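PDB 4E12: diketoreductase from Acinetobacter baylyi, which reduces dicarbonyl compounds with NADH and is probably, like its relatives, a (3S)-3-hydroxyacyl-CoA dehydrogenase of fatty acid beta-oxidation. Local coordinates for residues I35-L40 with Y75-A80; Q81-A86 with E109-K114; T217-W222 with G231-F236; G240-Y245 with G270-A275. One frame throughout, in Å; residues are numbered along the deposited sequence.

Contact 1 (I35-L40 with Y75-A80); sequences INTDAL and YSDDLA
Leu-40 lays its two methyl groups over the backbone of Ser-76. Leu-40 CD2 is 3.5 Å from Ser-76 O, and also lies against the CB of Tyr-75. Leu-40 CD1 reaches further along the segment, to 3.8 Å from the CB of Asp-77. The side chain starts with CG opposite the carbonyl carbon (chi1 -68°) and then runs extended, which carries the branch from the first turn of helix 37-57 across to the end of strand 74-76. The ring of Tyr-75 lies beside the carbonyl of Leu-40. Tyr-75 CD1 is 4.0 Å from Leu-40 O, and the oxygen meets the ring obliquely.

The second patch is built round Asp-77. Its CG sits between the backbone N and the carbonyl carbon (chi1 66°), and Asp-77 OD2 comes to 3.4 Å from the CA of Asn-36. Asp-77 OD2 also faces the start of helix 37-57, 3.6 Å from Thr-37 N and 3.8 Å from Thr-37 CG2. The N-cap itself is Asn-36. Asn-36 OD1 accepts from Ala-39 N at 2.9 Å in a straight bond of 167°, with the donor nearly in line with the C=O bond.

Ser-76 also pairs through its backbone with Ala-32 and Asp-34, so strand 74-76 continues the parallel sheet beside strand 29-33. Asp-34 binds NAD(+), and both Leu-40 and Ala-39 touch it. No hydrogen bond crosses between 35-40 and 75-80. The two segments are joined by van der Waals contact, while the carboxylate of Asp-77 near the helix start is consistent with a mild electrostatic attraction to the helix dipole.

Contact 2 (Q81-A86 with E109-K114); sequences QAVKDA and ELAPAK
Two helix ends of the NAD-binding domain meet here, where helix 79-82 and helix 97-110 run out into the loops that lead to strands 88-91 and 116-119. Val-83 and Ala-111, the first residues to leave each helix, have the closest CA atoms of the two segments, and Val-83 turns its CB toward the other segment. CG2 of Val-83 lies 4.1 Å from the CB of Leu-110 and 4.2 Å from the CB of Ala-111. Pro-112 lies over the type I turn from Val-83 to Ala-86. Pro-112 CD is 3.1 Å from Val-83 O, and Pro-112 CG is 3.4 Å from Lys-84 O.

At the outer edge, Lys-114 stretches back along the turn, extended beyond CG. Lys-114 CE passes 3.3 Å from Ala-86 O. Lys-114 NZ forms a salt bridge with Asp-85 OD1 at 2.7 Å, coming from above the carboxylate plane, 43° out of it. A weak hydrogen bond to Asp-85 O and a salt bridge to Asp-87 give the ammonium further partners. Val-83 and Ala-86 also rest on Thr-8 of strand 6-10. Arg-135 binds the carbonyls of Ala-111 and Pro-112. Adjacent helix-to-strand connections meeting at one end of a parallel sheet are characteristic of the Rossmann fold.

Contact 3 (T217-W222 with G231-F236); sequences TIDKTW and GPFEIF
Asp-219 grips the first turn of helix 232-239 with both carboxylate oxygens. Asp-219 OD1 accepts from Phe-233 N at 2.8 Å in a nearly straight bond of 174°, through its syn lone pair. Asp-219 OD2 has its strongest partner in the hydroxyl of Tyr-281, a hydrogen bond, and takes only a weak one from Glu-234 N at 3.1 Å. Glu-234 reaches back, extended, to its own helix start, where Gly-231 N meets Glu-234 OE1 at 2.7 Å from above the carboxylate plane. Glu-234 OE1 lies 4.0 Å from Asp-219 OD2, a pairing of like charges that the salt bridge from Glu-234 to Arg-223 would probably ease.

Gly-231 brings the backbones close, its CA 4.0 Å from that of Asp-219. Apolar packing flanks the carboxylate. Ile-218 CG2 meets the Phe-233 ring at its edge, in plane, and CD1 of Ile-218 is 3.6 Å from CE2 of Phe-233. CB of Trp-222 lies 3.8 Å from CD of Pro-232.

The segment axes lie 110° apart. Helix 193-209 packs against Trp-222, Pro-232 and Phe-233. Thr-217 and Thr-221 on Ile-182, and Lys-220 on Pro-181, of the second subunit bring helix 215-226 against the dimer partner.

Contact 4 (G240-Y245 with G270-A275); sequences GLTTAY and GKLGLA. With SO4 (sulfate ion), chain I.
Leu-241 forms the buried end of this contact, and Thr-242 with Leu-272 its more exposed edge. At the buried end, Leu-241 N donates to Leu-272 O at 2.8 Å, with an N-H...O angle of 169°. The donor lies 32° off the carbonyl plane. The side chain of Leu-241 lies over the same carbonyl: Leu-241 CG is 3.4 Å from Leu-272 O, and Leu-241 CD1 is 3.4 Å from Lys-271 O. That carbonyl of Lys-271 is buried with no polar partner in the model. Gly-240 and Gly-273 have positive phi angles, at which a CB would be jammed against the preceding carbonyl O. At Gly-273 a CB would also point across toward Leu-241.

On the more exposed side, Leu-272 turns its methyl groups to Thr-242. Leu-272 CD2 is 3.3 Å from Thr-242 CG2, tighter than usual. A sulfate ion, probably from the crystallisation liquor, sits beside them near the start of helix 241-249. Its O4 accepts from Thr-243 N at 3.1 Å and from Thr-243 OG1 at 3.0 Å. The sulfate clashes with Thr-242, so little rests on the close pair beside it.

Tyr-266 and Ile-267 of helix 253-267 cover Leu-241, and Phe-236 of helix 232-239 packs on it as well. Gly-270 is the C-prime residue of the Schellman motif that ends helix 253-267, and the loop leads on from there past the beginning of helix 241-249.

Contacts 1 and 2 lie in the NAD-binding domain and share helix 79-82, whose Leu-79 and Ala-80 touch Leu-110. Contacts 3 and 4 lie in the C-terminal domain, on successive helices 232-239 and 241-249, and meet where Phe-236 packs on Leu-241 and Ala-244. The centres of contacts 2 and 3 are about 47 Å apart. Contact 3 is the buried one and is held by a carboxylate bonded to backbone amides. Contact 1 is at the surface and has no hydrogen bond across it. Contacts 2 and 4 are partly buried. Contact 2 carries a salt bridge at its exposed edge, and contact 4 a single backbone bond.

Contact 1 (I35-L40 with Y75-A80)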
# COMPACT_ATOMS: atom_id res chain seq x y z
N ILE A 35 -20.89 31.76 -5.76
CA ILE A 35 -21.27 32.62 -6.88
C ILE A 35 -22.58 33.38 -6.71
O ILE A 35 -22.74 34.46 -7.27
CB ILE A 35 -21.25 31.87 -8.23
CG1 ILE A 35 -22.28 30.74 -8.24
CG2 ILE A 35 -19.85 31.32 -8.47
CD1 ILE A 35 -22.30 29.94 -9.54
N ASN A 36 -23.53 32.85 -5.96
CA ASN A 36 -24.77 33.58 -5.77
C ASN A 36 -25.40 33.18 -4.46
O ASN A 36 -24.80 32.42 -3.70
CB ASN A 36 -25.71 33.37 -6.97
CG ASN A 36 -26.06 31.92 -7.21
OD1 ASN A 36 -26.00 31.10 -6.29
ND2 ASN A 36 -26.41 31.59 -8.45
N THR A 37 -26.59 33.71 -4.17
CA THR A 37 -27.20 33.45 -2.87
C THR A 37 -27.73 32.03 -2.79
O THR A 37 -27.81 31.45 -1.70
CB THR A 37 -28.32 34.45 -2.52
OG1 THR A 37 -29.44 34.23 -3.38
CG2 THR A 37 -27.83 35.88 -2.67
N ASP A 38 -28.10 31.45 -3.93
CA ASP A 38 -28.48 30.04 -3.96
C ASP A 38 -27.33 29.13 -3.50
O ASP A 38 -27.54 28.23 -2.68
CB ASP A 38 -28.95 29.60 -5.34
CG ASP A 38 -30.32 30.14 -5.70
OD1 ASP A 38 -31.03 30.64 -4.80
OD2 ASP A 38 -30.69 30.04 -6.89
N ALA A 39 -26.13 29.35 -4.03
CA ALA A 39 -24.98 28.57 -3.60
C ALA A 39 -24.64 28.86 -2.13
O ALA A 39 -24.21 27.98 -1.39
CB ALA A 39 -23.78 28.88 -4.47
N LEU A 40 -24.82 30.11 -1.72
CA LEU A 40 -24.55 30.46 -0.33
C LEU A 40 -25.55 29.83 0.64
O LEU A 40 -25.19 29.48 1.76
CB LEU A 40 -24.49 31.97 -0.14
CG LEU A 40 -23.32 32.69 -0.81
CD1 LEU A 40 -23.51 34.18 -0.64
CD2 LEU A 40 -22.01 32.24 -0.21
N TYR A 75 -20.66 35.00 4.89
CA TYR A 75 -20.96 34.51 3.55
C TYR A 75 -20.90 35.66 2.60
O TYR A 75 -21.40 36.75 2.90
CB TYR A 75 -22.37 33.93 3.49
CG TYR A 75 -22.62 32.81 4.44
CD1 TYR A 75 -22.58 31.49 4.00
CD2 TYR A 75 -22.88 33.06 5.79
CE1 TYR A 75 -22.81 30.44 4.87
CE2 TYR A 75 -23.11 32.01 6.67
CZ TYR A 75 -23.07 30.70 6.20
OH TYR A 75 -23.29 29.65 7.04
N SER A 76 -20.33 35.42 1.43
CA SER A 76 -20.19 36.50 0.45
C SER A 76 -20.34 35.96 -0.97
O SER A 76 -19.87 34.86 -1.27
CB SER A 76 -18.81 37.14 0.61
OG SER A 76 -18.64 38.22 -0.28
N ASP A 77 -21.00 36.72 -1.85
CA ASP A 77 -20.98 36.38 -3.27
C ASP A 77 -20.42 37.54 -4.07
O ASP A 77 -20.72 37.70 -5.26
CB ASP A 77 -22.34 35.90 -3.80
CG ASP A 77 -23.41 36.98 -3.79
OD1 ASP A 77 -23.19 38.11 -3.28
OD2 ASP A 77 -24.51 36.68 -4.30
N ASP A 78 -19.60 38.34 -3.41
CA ASP A 78 -18.92 39.45 -4.05
C ASP A 78 -17.43 39.24 -3.81
O ASP A 78 -16.93 39.52 -2.72
CB ASP A 78 -19.39 40.76 -3.40
CG ASP A 78 -18.74 41.99 -4.01
OD1 ASP A 78 -17.77 41.86 -4.78
OD2 ASP A 78 -19.23 43.10 -3.70
N LEU A 79 -16.72 38.74 -4.82
CA LEU A 79 -15.32 38.34 -4.64
C LEU A 79 -14.46 39.47 -4.04
O LEU A 79 -13.70 39.24 -3.09
CB LEU A 79 -14.73 37.84 -5.97
CG LEU A 79 -13.32 37.26 -5.98
CD1 LEU A 79 -13.22 36.11 -4.98
CD2 LEU A 79 -12.98 36.77 -7.38
N ALA A 80 -14.58 40.68 -4.59
CA ALA A 80 -13.83 41.82 -4.10
C ALA A 80 -14.03 42.02 -2.60
O ALA A 80 -13.07 42.22 -1.86
CB ALA A 80 -14.24 43.09 -4.86

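Contact 2 (Q81-A86 with E109-K114)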
# COMPACT_ATOMS: atom_id res chain seq x y z
N GLN A 81 -15.29 41.98 -2.17
CA GLN A 81 -15.63 42.13 -0.76
C GLN A 81 -15.18 40.91 0.04
O GLN A 81 -14.75 41.04 1.19
CB GLN A 81 -17.15 42.32 -0.59
CG GLN A 81 -17.67 43.61 -1.21
CD GLN A 81 -17.03 44.84 -0.58
OE1 GLN A 81 -16.86 44.90 0.64
NE2 GLN A 81 -16.67 45.82 -1.41
N ALA A 82 -15.29 39.73 -0.56
CA ALA A 82 -14.91 38.48 0.12
C ALA A 82 -13.44 38.44 0.51
O ALA A 82 -13.07 37.80 1.50
CB ALA A 82 -15.25 37.29 -0.75
N VAL A 83 -12.58 39.08 -0.27
CA VAL A 83 -11.14 38.96 -0.03
C VAL A 83 -10.47 40.28 0.35
O VAL A 83 -9.24 40.36 0.34
CB VAL A 83 -10.41 38.41 -1.26
CG1 VAL A 83 -10.98 37.05 -1.67
CG2 VAL A 83 -10.50 39.41 -2.41
N LYS A 84 -11.25 41.29 0.70
CA LYS A 84 -10.71 42.64 0.88
C LYS A 84 -9.64 42.73 1.96
O LYS A 84 -8.71 43.54 1.84
CB LYS A 84 -11.82 43.66 1.12
CG LYS A 84 -12.62 43.45 2.39
CD LYS A 84 -13.73 44.50 2.50
CE LYS A 84 -14.59 44.29 3.73
NZ LYS A 84 -15.72 45.26 3.80
N ASP A 85 -9.77 41.94 3.02
CA ASP A 85 -8.80 41.99 4.11
C ASP A 85 -8.29 40.58 4.40
O ASP A 85 -7.90 40.28 5.53
CB ASP A 85 -9.46 42.59 5.36
CG ASP A 85 -8.44 42.95 6.45
OD1 ASP A 85 -7.25 43.14 6.11
OD2 ASP A 85 -8.82 43.03 7.63
N ALA A 86 -8.31 39.72 3.39
CA ALA A 86 -7.90 38.33 3.55
C ALA A 86 -6.39 38.19 3.75
O ALA A 86 -5.60 38.82 3.05
CB ALA A 86 -8.35 37.51 2.33
N GLU A 109 -6.00 40.60 -8.65
CA GLU A 109 -6.31 42.03 -8.73
C GLU A 109 -7.03 42.51 -7.48
O GLU A 109 -6.70 43.57 -6.93
CB GLU A 109 -7.19 42.32 -9.95
CG GLU A 109 -6.58 41.94 -11.29
CD GLU A 109 -7.52 42.17 -12.46
OE1 GLU A 109 -8.72 42.44 -12.22
OE2 GLU A 109 -7.07 42.07 -13.62
N LEU A 110 -7.99 41.72 -7.02
CA LEU A 110 -8.88 42.13 -5.94
C LEU A 110 -8.28 42.00 -4.54
O LEU A 110 -8.67 42.71 -3.62
CB LEU A 110 -10.18 41.34 -6.04
CG LEU A 110 -10.89 41.44 -7.38
CD1 LEU A 110 -12.16 40.60 -7.39
CD2 LEU A 110 -11.23 42.90 -7.68
N ALA A 111 -7.33 41.09 -4.36
CA ALA A 111 -6.83 40.84 -3.02
C ALA A 111 -5.71 41.79 -2.63
O ALA A 111 -4.86 42.15 -3.46
CB ALA A 111 -6.37 39.39 -2.89
N PRO A 112 -5.68 42.21 -1.36
CA PRO A 112 -4.59 43.09 -0.94
C PRO A 112 -3.24 42.38 -1.13
O PRO A 112 -3.18 41.15 -1.17
CB PRO A 112 -4.90 43.37 0.53
CG PRO A 112 -5.73 42.20 0.97
CD PRO A 112 -6.53 41.80 -0.23
N ALA A 113 -2.17 43.15 -1.27
CA ALA A 113 -0.87 42.59 -1.60
C ALA A 113 -0.42 41.51 -0.60
O ALA A 113 0.39 40.64 -0.95
CB ALA A 113 0.17 43.70 -1.70
N LYS A 114 -0.93 41.58 0.62
CA LYS A 114 -0.50 40.68 1.69
C LYS A 114 -0.99 39.24 1.50
O LYS A 114 -0.42 38.32 2.09
CB LYS A 114 -1.00 41.18 3.04
CG LYS A 114 -2.51 41.27 3.12
CD LYS A 114 -2.97 41.46 4.56
CE LYS A 114 -4.48 41.50 4.63
NZ LYS A 114 -4.96 41.67 6.03

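Contact 3 (T217-W222 with G231-F236)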
# COMPACT_ATOMS: atom_id res chain seq x y z
N THR A 217 -9.46 -12.37 -1.75
CA THR A 217 -8.14 -12.94 -1.66
C THR A 217 -7.06 -11.85 -1.72
O THR A 217 -6.06 -11.88 -1.00
CB THR A 217 -7.93 -13.94 -2.79
OG1 THR A 217 -8.88 -14.99 -2.65
CG2 THR A 217 -6.55 -14.53 -2.74
N ILE A 218 -7.27 -10.88 -2.60
CA ILE A 218 -6.30 -9.80 -2.77
C ILE A 218 -6.24 -8.98 -1.48
O ILE A 218 -5.16 -8.67 -0.96
CB ILE A 218 -6.69 -8.95 -4.00
CG1 ILE A 218 -6.67 -9.85 -5.25
CG2 ILE A 218 -5.78 -7.75 -4.15
CD1 ILE A 218 -7.18 -9.21 -6.51
N ASP A 219 -7.42 -8.66 -0.92
CA ASP A 219 -7.46 -7.89 0.31
C ASP A 219 -6.83 -8.61 1.49
O ASP A 219 -6.06 -8.00 2.23
CB ASP A 219 -8.88 -7.44 0.65
CG ASP A 219 -9.37 -6.30 -0.23
OD1 ASP A 219 -8.60 -5.81 -1.08
OD2 ASP A 219 -10.53 -5.88 -0.06
N LYS A 220 -7.16 -9.90 1.71
CA LYS A 220 -6.59 -10.59 2.86
C LYS A 220 -5.06 -10.69 2.72
O LYS A 220 -4.31 -10.57 3.70
CB LYS A 220 -7.25 -11.95 3.14
CG LYS A 220 -7.01 -13.06 2.14
CD LYS A 220 -7.73 -14.35 2.58
CE LYS A 220 -7.59 -15.45 1.54
NZ LYS A 220 -8.33 -16.68 1.93
N THR A 221 -4.58 -10.85 1.49
CA THR A 221 -3.15 -10.87 1.27
C THR A 221 -2.52 -9.57 1.75
O THR A 221 -1.48 -9.60 2.41
CB THR A 221 -2.80 -11.05 -0.21
OG1 THR A 221 -3.35 -12.28 -0.69
CG2 THR A 221 -1.30 -11.06 -0.38
N TRP A 222 -3.12 -8.43 1.41
CA TRP A 222 -2.57 -7.15 1.82
C TRP A 222 -2.62 -6.96 3.32
O TRP A 222 -1.66 -6.47 3.93
CB TRP A 222 -3.28 -5.99 1.13
CG TRP A 222 -2.62 -4.67 1.33
CD1 TRP A 222 -3.12 -3.60 2.01
CD2 TRP A 222 -1.33 -4.26 0.83
NE1 TRP A 222 -2.24 -2.55 1.95
CE2 TRP A 222 -1.14 -2.92 1.23
CE3 TRP A 222 -0.32 -4.89 0.08
CZ2 TRP A 222 0.02 -2.19 0.90
CZ3 TRP A 222 0.81 -4.18 -0.24
CH2 TRP A 222 0.98 -2.84 0.16
N GLY A 231 -7.75 -3.84 2.84
CA GLY A 231 -7.08 -4.08 1.57
C GLY A 231 -7.56 -3.17 0.45
O GLY A 231 -8.53 -2.41 0.62
N PRO A 232 -6.92 -3.22 -0.73
CA PRO A 232 -7.30 -2.38 -1.86
C PRO A 232 -8.79 -2.28 -2.17
O PRO A 232 -9.28 -1.20 -2.52
CB PRO A 232 -6.49 -2.95 -3.02
CG PRO A 232 -5.29 -3.55 -2.35
CD PRO A 232 -5.81 -4.13 -1.07
N PHE A 233 -9.51 -3.38 -2.08
CA PHE A 233 -10.90 -3.32 -2.52
C PHE A 233 -11.80 -2.71 -1.45
O PHE A 233 -12.77 -2.01 -1.76
CB PHE A 233 -11.36 -4.66 -3.10
CG PHE A 233 -10.63 -5.02 -4.37
CD1 PHE A 233 -11.08 -4.51 -5.59
CD2 PHE A 233 -9.50 -5.83 -4.35
CE1 PHE A 233 -10.40 -4.82 -6.77
CE2 PHE A 233 -8.82 -6.13 -5.53
CZ PHE A 233 -9.27 -5.63 -6.74
N GLU A 234 -11.45 -2.94 -0.19
CA GLU A 234 -12.12 -2.25 0.89
C GLU A 234 -11.89 -0.75 0.72
O GLU A 234 -12.80 0.05 0.91
CB GLU A 234 -11.55 -2.71 2.22
CG GLU A 234 -11.70 -4.18 2.45
CD GLU A 234 -11.13 -4.58 3.78
OE1 GLU A 234 -9.97 -5.02 3.81
OE2 GLU A 234 -11.84 -4.43 4.79
N ILE A 235 -10.66 -0.39 0.35
CA ILE A 235 -10.30 1.00 0.06
C ILE A 235 -11.08 1.54 -1.13
O ILE A 235 -11.58 2.66 -1.06
CB ILE A 235 -8.77 1.18 -0.16
CG1 ILE A 235 -8.02 0.82 1.12
CG2 ILE A 235 -8.45 2.59 -0.65
CD1 ILE A 235 -6.49 0.93 1.02
N PHE A 236 -11.20 0.78 -2.23
CA PHE A 236 -12.05 1.21 -3.36
C PHE A 236 -13.48 1.55 -2.95
O PHE A 236 -14.08 2.51 -3.45
CB PHE A 236 -12.15 0.14 -4.47
CG PHE A 236 -11.01 0.16 -5.45
CD1 PHE A 236 -10.23 -0.99 -5.66
CD2 PHE A 236 -10.71 1.31 -6.17
CE1 PHE A 236 -9.17 -0.98 -6.59
CE2 PHE A 236 -9.65 1.34 -7.10
CZ PHE A 236 -8.88 0.19 -7.31

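Contact 4 (G240-Y245 with G270-A275)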
# COMPACT_ATOMS: atom_id res chain seq x y z
N GLY A 240 -15.17 5.22 -3.26
CA GLY A 240 -16.37 5.36 -4.05
C GLY A 240 -16.09 4.80 -5.42
O GLY A 240 -15.07 5.15 -6.03
N LEU A 241 -16.95 3.92 -5.89
CA LEU A 241 -16.65 3.26 -7.15
C LEU A 241 -16.96 4.15 -8.34
O LEU A 241 -16.33 4.03 -9.40
CB LEU A 241 -17.33 1.91 -7.22
CG LEU A 241 -17.02 0.92 -6.09
CD1 LEU A 241 -17.66 -0.43 -6.48
CD2 LEU A 241 -15.51 0.78 -5.88
N THR A 242 -17.91 5.07 -8.19
CA THR A 242 -18.15 6.01 -9.27
C THR A 242 -16.88 6.84 -9.46
O THR A 242 -16.44 7.10 -10.59
CB THR A 242 -19.37 6.95 -9.00
OG1 THR A 242 -19.03 7.92 -8.01
CG2 THR A 242 -20.55 6.15 -8.49
N THR A 243 -16.28 7.25 -8.36
CA THR A 243 -15.02 8.00 -8.39
C THR A 243 -13.89 7.16 -8.99
O THR A 243 -13.12 7.64 -9.83
CB THR A 243 -14.62 8.47 -6.98
OG1 THR A 243 -15.67 9.30 -6.44
CG2 THR A 243 -13.32 9.26 -7.04
N ALA A 244 -13.79 5.90 -8.57
CA ALA A 244 -12.73 5.04 -9.07
C ALA A 244 -12.93 4.79 -10.57
O ALA A 244 -11.95 4.70 -11.33
CB ALA A 244 -12.71 3.72 -8.31
N TYR A 245 -14.18 4.68 -11.00
CA TYR A 245 -14.48 4.51 -12.41
C TYR A 245 -14.05 5.73 -13.24
O TYR A 245 -13.36 5.59 -14.25
CB TYR A 245 -15.97 4.20 -12.59
CG TYR A 245 -16.50 4.40 -13.99
CD1 TYR A 245 -16.27 3.46 -15.00
CD2 TYR A 245 -17.24 5.54 -14.31
CE1 TYR A 245 -16.76 3.65 -16.29
CE2 TYR A 245 -17.74 5.74 -15.59
CZ TYR A 245 -17.50 4.80 -16.58
OH TYR A 245 -18.00 5.02 -17.83
N GLY A 270 -25.87 -0.33 -9.44
CA GLY A 270 -26.02 0.52 -8.28
C GLY A 270 -25.21 0.08 -7.07
O GLY A 270 -25.56 0.39 -5.93
N LYS A 271 -24.12 -0.65 -7.30
CA LYS A 271 -23.20 -1.02 -6.21
C LYS A 271 -22.00 -0.09 -6.23
O LYS A 271 -21.00 -0.38 -6.89
CB LYS A 271 -22.74 -2.48 -6.39
CG LYS A 271 -23.87 -3.49 -6.29
CD LYS A 271 -23.37 -4.92 -6.47
CE LYS A 271 -24.50 -5.94 -6.35
NZ LYS A 271 -24.00 -7.34 -6.47
N LEU A 272 -22.10 1.03 -5.52
CA LEU A 272 -21.11 2.09 -5.65
C LEU A 272 -20.12 2.14 -4.49
O LEU A 272 -19.22 2.99 -4.45
CB LEU A 272 -21.81 3.44 -5.80
CG LEU A 272 -22.78 3.55 -6.97
CD1 LEU A 272 -23.33 4.97 -7.04
CD2 LEU A 272 -22.05 3.21 -8.26
N GLY A 273 -20.28 1.22 -3.55
CA GLY A 273 -19.38 1.18 -2.42
C GLY A 273 -20.03 1.57 -1.12
O GLY A 273 -21.20 1.28 -0.88
N LEU A 274 -19.26 2.24 -0.28
CA LEU A 274 -19.66 2.61 1.07
C LEU A 274 -20.95 3.44 1.04
O LEU A 274 -21.87 3.20 1.82
CB LEU A 274 -18.51 3.40 1.70
CG LEU A 274 -18.33 3.33 3.21
CD1 LEU A 274 -18.23 1.87 3.63
CD2 LEU A 274 -17.05 4.09 3.57
N ALA A 275 -21.02 4.38 0.10
CA ALA A 275 -22.17 5.27 -0.04
C ALA A 275 -23.50 4.55 -0.18
O ALA A 275 -24.49 4.94 0.44
CB ALA A 275 -21.97 6.21 -1.22
S SO4 I . -19.18 7.49 -5.11
O1 SO4 I . -20.08 6.45 -5.65
O2 SO4 I . -19.08 7.36 -3.65
O3 SO4 I . -19.73 8.81 -5.44
O4 SO4 I . -17.84 7.34 -5.72